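Local coordinates for protein siderophore enterobactin esterase (Emericella nidulans, PDB 6GUO) that hydrolyses the ester bonds of the bacterial xenosiderophore enterobactin, an esterase activity required for intracellular release of iron, at residues 102-114 with 124-136. Numbering follows the deposited sequence.
Sequences RSYDLTPPCDHYI and KPEAHGGADEFLT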
loop_
_atom_site.group_PDB
_atom_site.type_symbol
_atom_site.label_atom_id
_atom_site.label_comp_id
_atom_site.label_asym_id
_atom_site.label_seq_id
_atom_site.Cartn_x
_atom_site.Cartn_y
_atom_site.Cartn_z
ATOM N N ARG A 102 -13.068 -17.066 4.088
ATOM C CA ARG A 102 -12.805 -16.691 2.697
ATOM C C ARG A 102 -12.845 -17.860 1.703
ATOM O O ARG A 102 -13.229 -17.662 0.554
ATOM C CB ARG A 102 -11.459 -15.958 2.586
ATOM C CG ARG A 102 -10.240 -16.851 2.770
ATOM C CD ARG A 102 -8.978 -16.029 2.962
ATOM N NE ARG A 102 -8.654 -15.261 1.759
ATOM C CZ ARG A 102 -8.002 -15.728 0.689
ATOM N NH1 ARG A 102 -7.770 -14.914 -0.339
ATOM N NH2 ARG A 102 -7.580 -16.990 0.619
ATOM N N SER A 103 -12.447 -19.058 2.141
ATOM C CA SER A 103 -12.394 -20.224 1.251
ATOM C C SER A 103 -13.775 -20.583 0.710
ATOM O O SER A 103 -13.910 -20.924 -0.463
ATOM C CB SER A 103 -11.763 -21.436 1.948
ATOM O OG SER A 103 -12.589 -21.948 2.977
ATOM N N TYR A 104 -14.795 -20.494 1.561
ATOM C CA TYR A 104 -16.178 -20.733 1.132
ATOM C C TYR A 104 -16.690 -19.574 0.269
ATOM O O TYR A 104 -17.222 -19.794 -0.822
ATOM C CB TYR A 104 -17.102 -20.948 2.333
ATOM C CG TYR A 104 -18.539 -21.171 1.927
ATOM C CD1 TYR A 104 -18.920 -22.341 1.275
ATOM C CD2 TYR A 104 -19.513 -20.204 2.168
ATOM C CE1 TYR A 104 -20.235 -22.550 0.885
ATOM C CE2 TYR A 104 -20.832 -20.401 1.781
ATOM C CZ TYR A 104 -21.189 -21.576 1.141
ATOM O OH TYR A 104 -22.497 -21.780 0.758
ATOM N N ASP A 105 -16.519 -18.347 0.760
ATOM C CA ASP A 105 -17.057 -17.165 0.089
ATOM C C ASP A 105 -16.492 -16.911 -1.308
ATOM O O ASP A 105 -17.210 -16.398 -2.166
ATOM C CB ASP A 105 -16.864 -15.896 0.935
ATOM C CG ASP A 105 -17.835 -15.804 2.096
ATOM O OD1 ASP A 105 -17.434 -15.264 3.140
ATOM O OD2 ASP A 105 -18.991 -16.252 1.981
ATOM N N LEU A 106 -15.230 -17.270 -1.532
ATOM C CA LEU A 106 -14.513 -16.874 -2.746
ATOM C C LEU A 106 -14.360 -17.957 -3.816
ATOM O O LEU A 106 -13.942 -17.645 -4.930
ATOM C CB LEU A 106 -13.131 -16.320 -2.357
ATOM C CG LEU A 106 -13.165 -15.116 -1.407
ATOM C CD1 LEU A 106 -11.754 -14.701 -1.012
ATOM C CD2 LEU A 106 -13.909 -13.938 -2.021
ATOM N N THR A 107 -14.698 -19.209 -3.509
ATOM C CA THR A 107 -14.575 -20.297 -4.483
ATOM C C THR A 107 -15.929 -20.625 -5.113
ATOM O O THR A 107 -16.934 -20.714 -4.402
ATOM C CB THR A 107 -13.993 -21.565 -3.853
ATOM O OG1 THR A 107 -14.759 -21.932 -2.701
ATOM C CG2 THR A 107 -12.534 -21.334 -3.453
ATOM N N PRO A 108 -15.963 -20.796 -6.449
ATOM C CA PRO A 108 -17.240 -21.064 -7.112
ATOM C C PRO A 108 -17.735 -22.496 -6.924
ATOM O O PRO A 108 -16.925 -23.405 -6.708
ATOM C CB PRO A 108 -16.936 -20.780 -8.584
ATOM C CG PRO A 108 -15.482 -21.049 -8.731
ATOM C CD PRO A 108 -14.857 -20.674 -7.417
ATOM N N PRO A 109 -19.064 -22.699 -6.993
ATOM C CA PRO A 109 -19.596 -24.052 -6.908
ATOM C C PRO A 109 -19.267 -24.812 -8.188
ATOM O O PRO A 109 -19.327 -24.237 -9.278
ATOM C CB PRO A 109 -21.100 -23.830 -6.759
ATOM C CG PRO A 109 -21.358 -22.547 -7.458
ATOM C CD PRO A 109 -20.116 -21.713 -7.309
ATOM N N CYS A 110 -18.897 -26.078 -8.037
ATOM C CA CYS A 110 -18.455 -26.919 -9.147
ATOM C C CYS A 110 -19.139 -28.275 -9.065
ATOM O O CYS A 110 -19.524 -28.718 -7.980
ATOM C CB CYS A 110 -16.938 -27.111 -9.095
ATOM S SG CYS A 110 -15.969 -25.603 -9.339
ATOM N N ASP A 111 -19.280 -28.929 -10.215
ATOM C CA ASP A 111 -19.860 -30.276 -10.276
ATOM C C ASP A 111 -18.952 -31.289 -9.576
ATOM O O ASP A 111 -19.439 -32.193 -8.896
ATOM C CB ASP A 111 -20.122 -30.705 -11.730
ATOM C CG ASP A 111 -21.194 -29.855 -12.421
ATOM O OD1 ASP A 111 -21.137 -29.737 -13.664
ATOM O OD2 ASP A 111 -22.090 -29.311 -11.737
ATOM N N HIS A 112 -17.638 -31.124 -9.740
ATOM C CA HIS A 112 -16.645 -31.956 -9.059
ATOM C C HIS A 112 -15.635 -31.077 -8.326
ATOM O O HIS A 112 -15.303 -29.983 -8.792
ATOM C CB HIS A 112 -15.939 -32.868 -10.066
ATOM C CG HIS A 112 -16.876 -33.748 -10.836
ATOM N ND1 HIS A 112 -17.281 -34.985 -10.380
ATOM C CD2 HIS A 112 -17.503 -33.561 -12.022
ATOM C CE1 HIS A 112 -18.108 -35.525 -11.257
ATOM N NE2 HIS A 112 -18.260 -34.682 -12.262
ATOM N N TYR A 113 -15.167 -31.563 -7.176
ATOM C CA TYR A 113 -14.237 -30.831 -6.317
ATOM C C TYR A 113 -13.004 -31.675 -5.989
ATOM O O TYR A 113 -13.123 -32.841 -5.614
ATOM C CB TYR A 113 -14.943 -30.397 -5.029
ATOM C CG TYR A 113 -14.037 -29.744 -4.005
ATOM C CD1 TYR A 113 -13.769 -30.367 -2.785
ATOM C CD2 TYR A 113 -13.444 -28.504 -4.255
ATOM C CE1 TYR A 113 -12.940 -29.774 -1.842
ATOM C CE2 TYR A 113 -12.613 -27.904 -3.318
ATOM C CZ TYR A 113 -12.367 -28.541 -2.112
ATOM O OH TYR A 113 -11.543 -27.956 -1.178
ATOM N N ILE A 114 -11.832 -31.062 -6.143
ATOM C CA ILE A 114 -10.540 -31.651 -5.806
ATOM C C ILE A 114 -9.912 -30.716 -4.771
ATOM O O ILE A 114 -9.633 -29.562 -5.097
ATOM C CB ILE A 114 -9.624 -31.743 -7.053
ATOM C CG1 ILE A 114 -10.229 -32.690 -8.103
ATOM C CG2 ILE A 114 -8.209 -32.184 -6.680
ATOM C CD1 ILE A 114 -11.101 -32.006 -9.137
ATOM N N LYS A 124 -5.829 -31.101 1.856
ATOM C CA LYS A 124 -6.229 -30.144 2.879
ATOM C C LYS A 124 -7.617 -29.589 2.533
ATOM O O LYS A 124 -7.734 -28.504 1.951
ATOM C CB LYS A 124 -5.176 -29.034 2.995
ATOM C CG LYS A 124 -4.761 -28.718 4.424
ATOM C CD LYS A 124 -4.695 -27.222 4.662
ATOM C CE LYS A 124 -3.986 -26.903 5.962
ATOM N NZ LYS A 124 -4.427 -25.578 6.470
ATOM N N PRO A 125 -8.680 -30.349 2.871
ATOM C CA PRO A 125 -10.027 -29.872 2.564
ATOM C C PRO A 125 -10.412 -28.629 3.359
ATOM O O PRO A 125 -9.967 -28.440 4.493
ATOM C CB PRO A 125 -10.927 -31.058 2.945
ATOM C CG PRO A 125 -10.027 -32.240 2.991
ATOM C CD PRO A 125 -8.710 -31.705 3.451
ATOM N N GLU A 126 -11.225 -27.791 2.731
ATOM C CA GLU A 126 -11.758 -26.581 3.337
ATOM C C GLU A 126 -13.146 -26.374 2.760
ATOM O O GLU A 126 -13.482 -26.975 1.736
ATOM C CB GLU A 126 -10.855 -25.381 3.025
ATOM C CG GLU A 126 -10.678 -25.098 1.537
ATOM C CD GLU A 126 -9.524 -24.163 1.213
ATOM O OE1 GLU A 126 -9.230 -24.027 0.013
ATOM O OE2 GLU A 126 -8.914 -23.562 2.127
ATOM N N ALA A 127 -13.948 -25.537 3.411
ATOM C CA ALA A 127 -15.271 -25.180 2.892
ATOM C C ALA A 127 -15.115 -24.455 1.556
ATOM O O ALA A 127 -14.162 -23.694 1.363
ATOM C CB ALA A 127 -16.028 -24.319 3.892
ATOM N N HIS A 128 -16.041 -24.714 0.635
ATOM C CA HIS A 128 -15.922 -24.241 -0.743
ATOM C C HIS A 128 -17.278 -24.116 -1.426
ATOM O O HIS A 128 -18.259 -24.724 -0.996
ATOM C CB HIS A 128 -15.048 -25.211 -1.542
ATOM C CG HIS A 128 -15.619 -26.593 -1.640
ATOM N ND1 HIS A 128 -16.322 -27.030 -2.742
ATOM C CD2 HIS A 128 -15.619 -27.622 -0.761
ATOM C CE1 HIS A 128 -16.719 -28.275 -2.542
ATOM N NE2 HIS A 128 -16.305 -28.658 -1.348
ATOM N N GLY A 129 -17.312 -23.330 -2.500
ATOM C CA GLY A 129 -18.475 -23.255 -3.387
ATOM C C GLY A 129 -19.518 -22.190 -3.084
ATOM O O GLY A 129 -20.622 -22.249 -3.627
ATOM N N GLY A 130 -19.176 -21.214 -2.245
ATOM C CA GLY A 130 -20.095 -20.134 -1.876
ATOM C C GLY A 130 -19.983 -18.841 -2.675
ATOM O O GLY A 130 -20.584 -17.840 -2.286
ATOM N N ALA A 131 -19.245 -18.846 -3.788
ATOM C CA ALA A 131 -18.984 -17.602 -4.538
ATOM C C ALA A 131 -20.219 -16.981 -5.176
ATOM O O ALA A 131 -20.343 -15.756 -5.201
ATOM C CB ALA A 131 -17.907 -17.807 -5.585
ATOM N N ASP A 132 -21.128 -17.809 -5.686
ATOM C CA ASP A 132 -22.373 -17.284 -6.259
ATOM C C ASP A 132 -23.242 -16.612 -5.199
ATOM O O ASP A 132 -23.823 -15.559 -5.460
ATOM C CB ASP A 132 -23.149 -18.375 -7.004
ATOM C CG ASP A 132 -22.452 -18.817 -8.281
ATOM O OD1 ASP A 132 -21.708 -18.012 -8.879
ATOM O OD2 ASP A 132 -22.653 -19.974 -8.696
ATOM N N GLU A 133 -23.308 -17.210 -4.008
ATOM C CA GLU A 133 -24.016 -16.616 -2.867
ATOM C C GLU A 133 -23.389 -15.284 -2.451
ATOM O O GLU A 133 -24.093 -14.306 -2.201
ATOM C CB GLU A 133 -24.025 -17.574 -1.669
ATOM C CG GLU A 133 -24.862 -18.829 -1.877
ATOM C CD GLU A 133 -24.714 -19.848 -0.756
ATOM O OE1 GLU A 133 -24.133 -19.523 0.303
ATOM O OE2 GLU A 133 -25.187 -20.988 -0.941
ATOM N N PHE A 134 -22.061 -15.258 -2.389
ATOM C CA PHE A 134 -21.319 -14.059 -1.997
ATOM C C PHE A 134 -21.453 -12.928 -3.021
ATOM O O PHE A 134 -21.620 -11.764 -2.673
ATOM C CB PHE A 134 -19.840 -14.416 -1.782
ATOM C CG PHE A 134 -19.051 -13.363 -1.055
ATOM C CD1 PHE A 134 -19.554 -12.749 0.092
ATOM C CD2 PHE A 134 -17.779 -13.007 -1.497
ATOM C CE1 PHE A 134 -18.823 -11.789 0.766
ATOM C CE2 PHE A 134 -17.042 -12.048 -0.821
ATOM C CZ PHE A 134 -17.561 -11.436 0.310
ATOM N N LEU A 135 -21.392 -13.285 -4.279
ATOM C CA LEU A 135 -21.545 -12.329 -5.367
ATOM C C LEU A 135 -22.955 -11.722 -5.386
ATOM O O LEU A 135 -23.120 -10.522 -5.612
ATOM C CB LEU A 135 -21.228 -13.029 -6.684
ATOM C CG LEU A 135 -21.130 -12.231 -7.981
ATOM C CD1 LEU A 135 -20.492 -10.863 -7.776
ATOM C CD2 LEU A 135 -20.318 -13.035 -8.984
ATOM N N THR A 136 -23.959 -12.561 -5.131
ATOM C CA THR A 136 -25.340 -12.105 -4.958
ATOM C C THR A 136 -25.444 -11.134 -3.775
ATOM O O THR A 136 -26.083 -10.086 -3.881
ATOM C CB THR A 136 -26.287 -13.308 -4.756
ATOM O OG1 THR A 136 -26.202 -14.166 -5.898
ATOM C CG2 THR A 136 -27.723 -12.870 -4.577
HETATM O O HOH W 1 -21.050 -17.037 0.338
HETATM O O HOH W 2 -16.827 -25.846 -5.153
HETATM O O HOH W 3 -11.194 -25.103 -1.777
#
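Tyr113 and His128 stack face to face on either side, in sequence, of the proline-rich insertion that narrows the active site of this alpha/beta-hydrolase. The ring centroids lie 3.5 Å apart with planes at 8°. Tyr113 carries CG anti to its backbone nitrogen (chi1 174°), which lays the phenol over the imidazole, and a water joins its OH to Glu126 OE1, an oxygen also bonded to Tyr166. A second water, in the imidazole plane, bridges His128 ND1 to Pro108 O. Thr107 OG1 is gripped twice: it donates to Ser103 O within its own segment and accepts a nearly straight bond from Gly129 N (2.9 Å, 164°). In one of two deposited conformers Ser103 OG donates to Ala127 O. Tyr104 lies across the start of helix 131-150, one ring face against Gly130 CA, 3.6 Å from the ring centroid. Its OH reaches Glu133 OE1 (2.8 Å) from above the carboxylate plane, and Lys26 forms a salt bridge to the same oxygen. Gly130 N, at the N-cap, donates to Tyr104 O, and Ala131 N to Thr107 O. Toward the core, Asp105 lies over one face of the Phe134 ring, its carboxylate oxygens held by Tyr91 and Tyr31; Asp105 CB sits 4.0 Å from the Phe134 ring centroid, while Leu106 CD2 touches Phe134 CE2 at 3.9 Å.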